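PDB 6M8V: flavin prenyltransferase UbiX from Methanocaldococcus jannaschii, which probably makes prenylated FMN, the cofactor of UbiD decarboxylases, by joining a dimethylallyl group from dimethylallyl monophosphate to N5 and C6 of the flavin. Local coordinates for residues 28-33 with 56-61; 78-83 with 114-119. One frame throughout, in Å; residues are numbered along the deposited sequence. Where two conformers were deposited one is given.

Contact 1 of 2, residues 28-33 with 56-61; sequences EVNLII and ATDYYE
A beta-alpha-beta crossover ends here: strand 28-33 pairs in parallel with the edge strand 58-61, Leu-31 lying between two bonds. Leu-31 N reaches Asp-58 O at 2.9 Å, and Leu-31 O receives Tyr-60 N at 3.0 Å. Before them Asp-58 N binds Val-29 O at 3.1 Å. Where the incoming chain is still loop, the hydroxyl of Thr-57 stands in for a backbone carbonyl, OG1 accepting Val-29 N at 3.3 Å in a nearly straight bond (170°). Small Ala-56 lets the chain enter closely, its CB only 3.5 Å from Leu-31 CB. On the face that carries Leu-31 and Ile-33, Tyr-59 CG is anti to its backbone N (chi1 175°), and the ring runs along strand 28-33 until the CE1 edge meets Ile-33 CG1 at 3.9 Å. The phenol donates to Glu-61 OE1, from above the carboxylate plane, and Lys-38 salt-bridges the same oxygen. On the face of Asn-30 and Tyr-60, ND2 lies at the ring edge, amide and ring planes 46° apart, and donates a hydrogen bond to a water also hydrogen-bonded to Tyr-60 OH. That water joins the strands, but Asn-30 OD1, buried without a polar partner, probably costs some energy.

Contact 2 of 2, residues 78-83 with 114-119; sequences AVVVVP and KLIIMP
Val-79 and Val-81 sit between two partners each on strand 114-119, as alternate residues do in a parallel sheet. Val-79 N donates to Lys-114 O at 2.9 Å and Val-79 O receives Ile-116 N at 2.8 Å; one step on, Val-81 N binds Ile-116 O at 2.8 Å and Val-81 O accepts Met-118 N at 3.0 Å. The first three bonds are close to straight, the last more bent (137°), just where strand 78-81 turns off through Val-82 and the cis peptide before Pro-83.

Apolar contacts run along both faces. Leu-115 reaches across with its longer, gamma-branched chain, CD1 3.8 Å from Val-79 CB, and Ile-117 CG2 lies 4.0 Å from Val-81 CG2; the beta-branched Val-79, Val-81 and Ile-117 suit these extended strands and fill the buried sheet. On the other face Val-80 CG2 faces Ile-116 CD1 at 4.2 Å. At the corner the flexible thioether of Met-118, its CG beside the backbone N (chi1 -45°), lies alongside Val-82, SD 3.7 Å from Val-82 CG2. Cut back to an alanine, Met-118 would probably leave Val-82 CB and CG2 without the sulfur they pack on and open a gap at the corner.

Helix 100-110 covers Val-79, Val-81 and Leu-115. On the opposite face helix 13-22 packs on Val-80 and Val-82, and helix 156-171 on Ala-78, Ile-116 and Met-118, which also touches Met-122 of a second subunit. Lys-114 bonds Ile-170 O through NZ, and strand 2-7 pairs with the far edge of 78-83.

Overall arrangement
From the N terminus, strand 2-7 runs first and lies in the middle of the parallel sheet. The chain then moves to one side of it: strand 28-33 pairs with 2-7, and after helices 35-45 and 50-53 contact 1 closes the next crossover at the sheet's edge. The chain returns to pair strand 78-84 with the other side of 2-7, and helices 86-94 and 100-110 lead to strand 114-119, where contact 2 closes. The two loops therefore follow in series, neither enclosing the other, their centres about 14 Å apart. Together they extend both wings of a Rossmann-like sheet, in which strands 28-33, 78-84 and 114-119 end next to the FMN-pocket residues Ser-34, Ser-85 and Arg-120.

Contact 1 of 2, residues 28-33 with 56-61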
# COMPACT_ATOMS: atom_id res chain seq x y z
N GLU A 28 -24.58 17.91 -29.59
CA GLU A 28 -24.08 17.04 -30.65
C GLU A 28 -23.73 15.70 -30.02
O GLU A 28 -22.81 15.61 -29.20
CB GLU A 28 -22.87 17.66 -31.35
CG GLU A 28 -22.44 16.91 -32.60
CD GLU A 28 -21.09 17.37 -33.13
OE1 GLU A 28 -20.44 16.61 -33.88
OE2 GLU A 28 -20.67 18.50 -32.79
N VAL A 29 -24.45 14.65 -30.40
CA VAL A 29 -24.36 13.36 -29.74
C VAL A 29 -23.74 12.36 -30.72
O VAL A 29 -24.26 12.16 -31.82
CB VAL A 29 -25.73 12.87 -29.26
CG1 VAL A 29 -25.64 11.46 -28.71
CG2 VAL A 29 -26.28 13.83 -28.20
N ASN A 30 -22.63 11.76 -30.31
CA ASN A 30 -22.05 10.62 -31.01
C ASN A 30 -22.37 9.35 -30.23
O ASN A 30 -22.25 9.32 -29.01
CB ASN A 30 -20.54 10.78 -31.18
CG ASN A 30 -20.18 11.90 -32.13
OD1 ASN A 30 -20.92 12.87 -32.28
ND2 ASN A 30 -19.02 11.78 -32.78
N LEU A 31 -22.78 8.31 -30.95
CA LEU A 31 -23.31 7.10 -30.34
C LEU A 31 -22.47 5.90 -30.76
O LEU A 31 -22.12 5.75 -31.94
CB LEU A 31 -24.77 6.88 -30.74
CG LEU A 31 -25.52 5.65 -30.22
CD1 LEU A 31 -25.64 5.67 -28.70
CD2 LEU A 31 -26.89 5.60 -30.86
N ILE A 32 -22.15 5.05 -29.79
CA ILE A 32 -21.53 3.75 -30.03
C ILE A 32 -22.32 2.71 -29.24
O ILE A 32 -22.65 2.93 -28.07
CB ILE A 32 -20.05 3.73 -29.60
CG1 ILE A 32 -19.33 4.99 -30.06
CG2 ILE A 32 -19.36 2.48 -30.15
CD1 ILE A 32 -17.99 5.23 -29.36
N ILE A 33 -22.63 1.59 -29.89
CA ILE A 33 -23.40 0.51 -29.28
C ILE A 33 -22.61 -0.78 -29.47
O ILE A 33 -22.30 -1.17 -30.60
CB ILE A 33 -24.81 0.38 -29.89
CG1 ILE A 33 -25.54 1.72 -29.83
CG2 ILE A 33 -25.61 -0.69 -29.17
CD1 ILE A 33 -26.88 1.74 -30.56
N ALA A 56 -29.03 9.82 -32.72
CA ALA A 56 -27.74 10.46 -32.53
C ALA A 56 -27.34 11.25 -33.76
O ALA A 56 -27.74 10.93 -34.89
CB ALA A 56 -26.66 9.43 -32.21
N THR A 57 -26.54 12.30 -33.54
CA THR A 57 -25.99 13.06 -34.66
C THR A 57 -24.95 12.27 -35.44
O THR A 57 -24.70 12.59 -36.60
CB THR A 57 -25.37 14.37 -34.15
OG1 THR A 57 -26.22 14.94 -33.14
CG2 THR A 57 -25.21 15.37 -35.29
N ASP A 58 -24.34 11.26 -34.83
CA ASP A 58 -23.40 10.38 -35.51
C ASP A 58 -23.38 9.04 -34.81
O ASP A 58 -23.64 8.94 -33.61
CB ASP A 58 -21.99 10.97 -35.54
CG ASP A 58 -21.77 11.92 -36.69
OD1 ASP A 58 -22.28 11.63 -37.80
OD2 ASP A 58 -21.09 12.95 -36.50
N TYR A 59 -23.07 7.99 -35.58
CA TYR A 59 -22.95 6.64 -35.05
C TYR A 59 -21.66 6.03 -35.56
O TYR A 59 -21.26 6.26 -36.71
CB TYR A 59 -24.14 5.76 -35.44
CG TYR A 59 -23.98 4.31 -35.01
CD1 TYR A 59 -24.30 3.92 -33.72
CD2 TYR A 59 -23.50 3.35 -35.89
CE1 TYR A 59 -24.14 2.60 -33.31
CE2 TYR A 59 -23.35 2.03 -35.50
CZ TYR A 59 -23.67 1.66 -34.20
OH TYR A 59 -23.52 0.35 -33.80
N TYR A 60 -21.00 5.24 -34.71
CA TYR A 60 -19.82 4.49 -35.12
C TYR A 60 -19.89 3.08 -34.54
O TYR A 60 -20.36 2.89 -33.42
CB TYR A 60 -18.52 5.17 -34.66
CG TYR A 60 -18.33 6.57 -35.19
CD1 TYR A 60 -17.87 6.80 -36.48
CD2 TYR A 60 -18.61 7.68 -34.39
CE1 TYR A 60 -17.69 8.08 -36.97
CE2 TYR A 60 -18.43 8.96 -34.87
CZ TYR A 60 -17.98 9.16 -36.15
OH TYR A 60 -17.81 10.44 -36.62
N GLU A 61 -19.44 2.11 -35.33
CA GLU A 61 -19.40 0.74 -34.85
C GLU A 61 -18.33 0.59 -33.78
O GLU A 61 -17.30 1.27 -33.80
CB GLU A 61 -19.13 -0.22 -36.02
CG GLU A 61 -19.89 -1.53 -35.95
CD GLU A 61 -21.39 -1.33 -35.84
OE1 GLU A 61 -21.93 -1.44 -34.72
OE2 GLU A 61 -22.04 -1.07 -36.87
O HOH W 1 -17.61 12.40 -35.06

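Contact 2 of 2, residues 78-83 with 114-119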
# COMPACT_ATOMS: atom_id res chain seq x y z
N ALA A 78 -17.62 15.28 -23.43
CA ALA A 78 -17.97 14.33 -22.38
C ALA A 78 -18.28 12.97 -22.98
O ALA A 78 -18.72 12.87 -24.13
CB ALA A 78 -19.17 14.83 -21.56
N VAL A 79 -18.03 11.94 -22.18
CA VAL A 79 -18.39 10.56 -22.51
C VAL A 79 -19.35 10.07 -21.45
O VAL A 79 -19.15 10.31 -20.25
CB VAL A 79 -17.15 9.65 -22.57
CG1 VAL A 79 -17.55 8.24 -22.98
CG2 VAL A 79 -16.13 10.22 -23.51
N VAL A 80 -20.41 9.39 -21.87
CA VAL A 80 -21.35 8.75 -20.96
C VAL A 80 -21.45 7.29 -21.36
O VAL A 80 -21.89 6.98 -22.48
CB VAL A 80 -22.73 9.41 -20.96
CG1 VAL A 80 -23.58 8.83 -19.83
CG2 VAL A 80 -22.60 10.92 -20.82
N VAL A 81 -21.06 6.39 -20.46
CA VAL A 81 -21.20 4.96 -20.66
C VAL A 81 -22.44 4.54 -19.88
O VAL A 81 -22.41 4.46 -18.65
CB VAL A 81 -19.95 4.20 -20.22
CG1 VAL A 81 -20.02 2.75 -20.68
CG2 VAL A 81 -18.71 4.88 -20.78
N VAL A 82 -23.53 4.29 -20.60
CA VAL A 82 -24.82 3.99 -19.97
C VAL A 82 -25.56 2.93 -20.79
O VAL A 82 -25.78 3.12 -21.99
CB VAL A 82 -25.68 5.26 -19.83
CG1 VAL A 82 -25.75 6.02 -21.14
CG2 VAL A 82 -27.07 4.89 -19.35
N PRO A 83 -25.90 1.78 -20.20
CA PRO A 83 -25.35 1.36 -18.90
C PRO A 83 -23.93 0.84 -19.10
O PRO A 83 -23.54 0.59 -20.24
CB PRO A 83 -26.30 0.26 -18.47
CG PRO A 83 -26.75 -0.35 -19.76
CD PRO A 83 -26.87 0.81 -20.72
N LYS A 114 -14.50 15.05 -19.50
CA LYS A 114 -15.43 14.48 -18.53
C LYS A 114 -15.85 13.07 -18.93
O LYS A 114 -16.26 12.83 -20.06
CB LYS A 114 -16.65 15.38 -18.39
CG LYS A 114 -17.73 14.84 -17.48
CD LYS A 114 -18.82 15.87 -17.25
CE LYS A 114 -18.31 17.04 -16.43
NZ LYS A 114 -19.39 18.06 -16.23
N LEU A 115 -15.75 12.14 -17.98
CA LEU A 115 -16.11 10.74 -18.21
C LEU A 115 -17.12 10.32 -17.15
O LEU A 115 -16.82 10.35 -15.95
CB LEU A 115 -14.87 9.84 -18.17
CG LEU A 115 -15.06 8.32 -18.21
CD1 LEU A 115 -15.80 7.90 -19.47
CD2 LEU A 115 -13.70 7.60 -18.11
N ILE A 116 -18.30 9.91 -17.60
CA ILE A 116 -19.37 9.42 -16.74
C ILE A 116 -19.60 7.95 -17.07
O ILE A 116 -19.80 7.60 -18.23
CB ILE A 116 -20.67 10.21 -16.94
CG1 ILE A 116 -20.46 11.70 -16.69
CG2 ILE A 116 -21.79 9.63 -16.06
CD1 ILE A 116 -21.66 12.56 -17.06
N ILE A 117 -19.58 7.10 -16.04
CA ILE A 117 -19.87 5.68 -16.21
C ILE A 117 -20.99 5.30 -15.27
O ILE A 117 -21.05 5.79 -14.13
CB ILE A 117 -18.62 4.80 -15.97
CG1 ILE A 117 -18.10 4.98 -14.55
CG2 ILE A 117 -17.53 5.14 -16.96
CD1 ILE A 117 -17.11 3.92 -14.12
N MET A 118 -21.89 4.43 -15.73
CA MET A 118 -23.07 4.01 -14.97
C MET A 118 -23.09 2.50 -14.86
O MET A 118 -23.86 1.82 -15.56
CB MET A 118 -24.34 4.54 -15.64
CG MET A 118 -24.21 5.99 -16.07
SD MET A 118 -25.77 6.79 -16.45
CE MET A 118 -26.61 6.72 -14.87
N PRO A 119 -22.26 1.93 -13.98
CA PRO A 119 -22.20 0.46 -13.87
C PRO A 119 -23.49 -0.10 -13.29
O PRO A 119 -23.97 0.35 -12.25
CB PRO A 119 -21.01 0.23 -12.94
CG PRO A 119 -20.91 1.49 -12.15
CD PRO A 119 -21.34 2.60 -13.05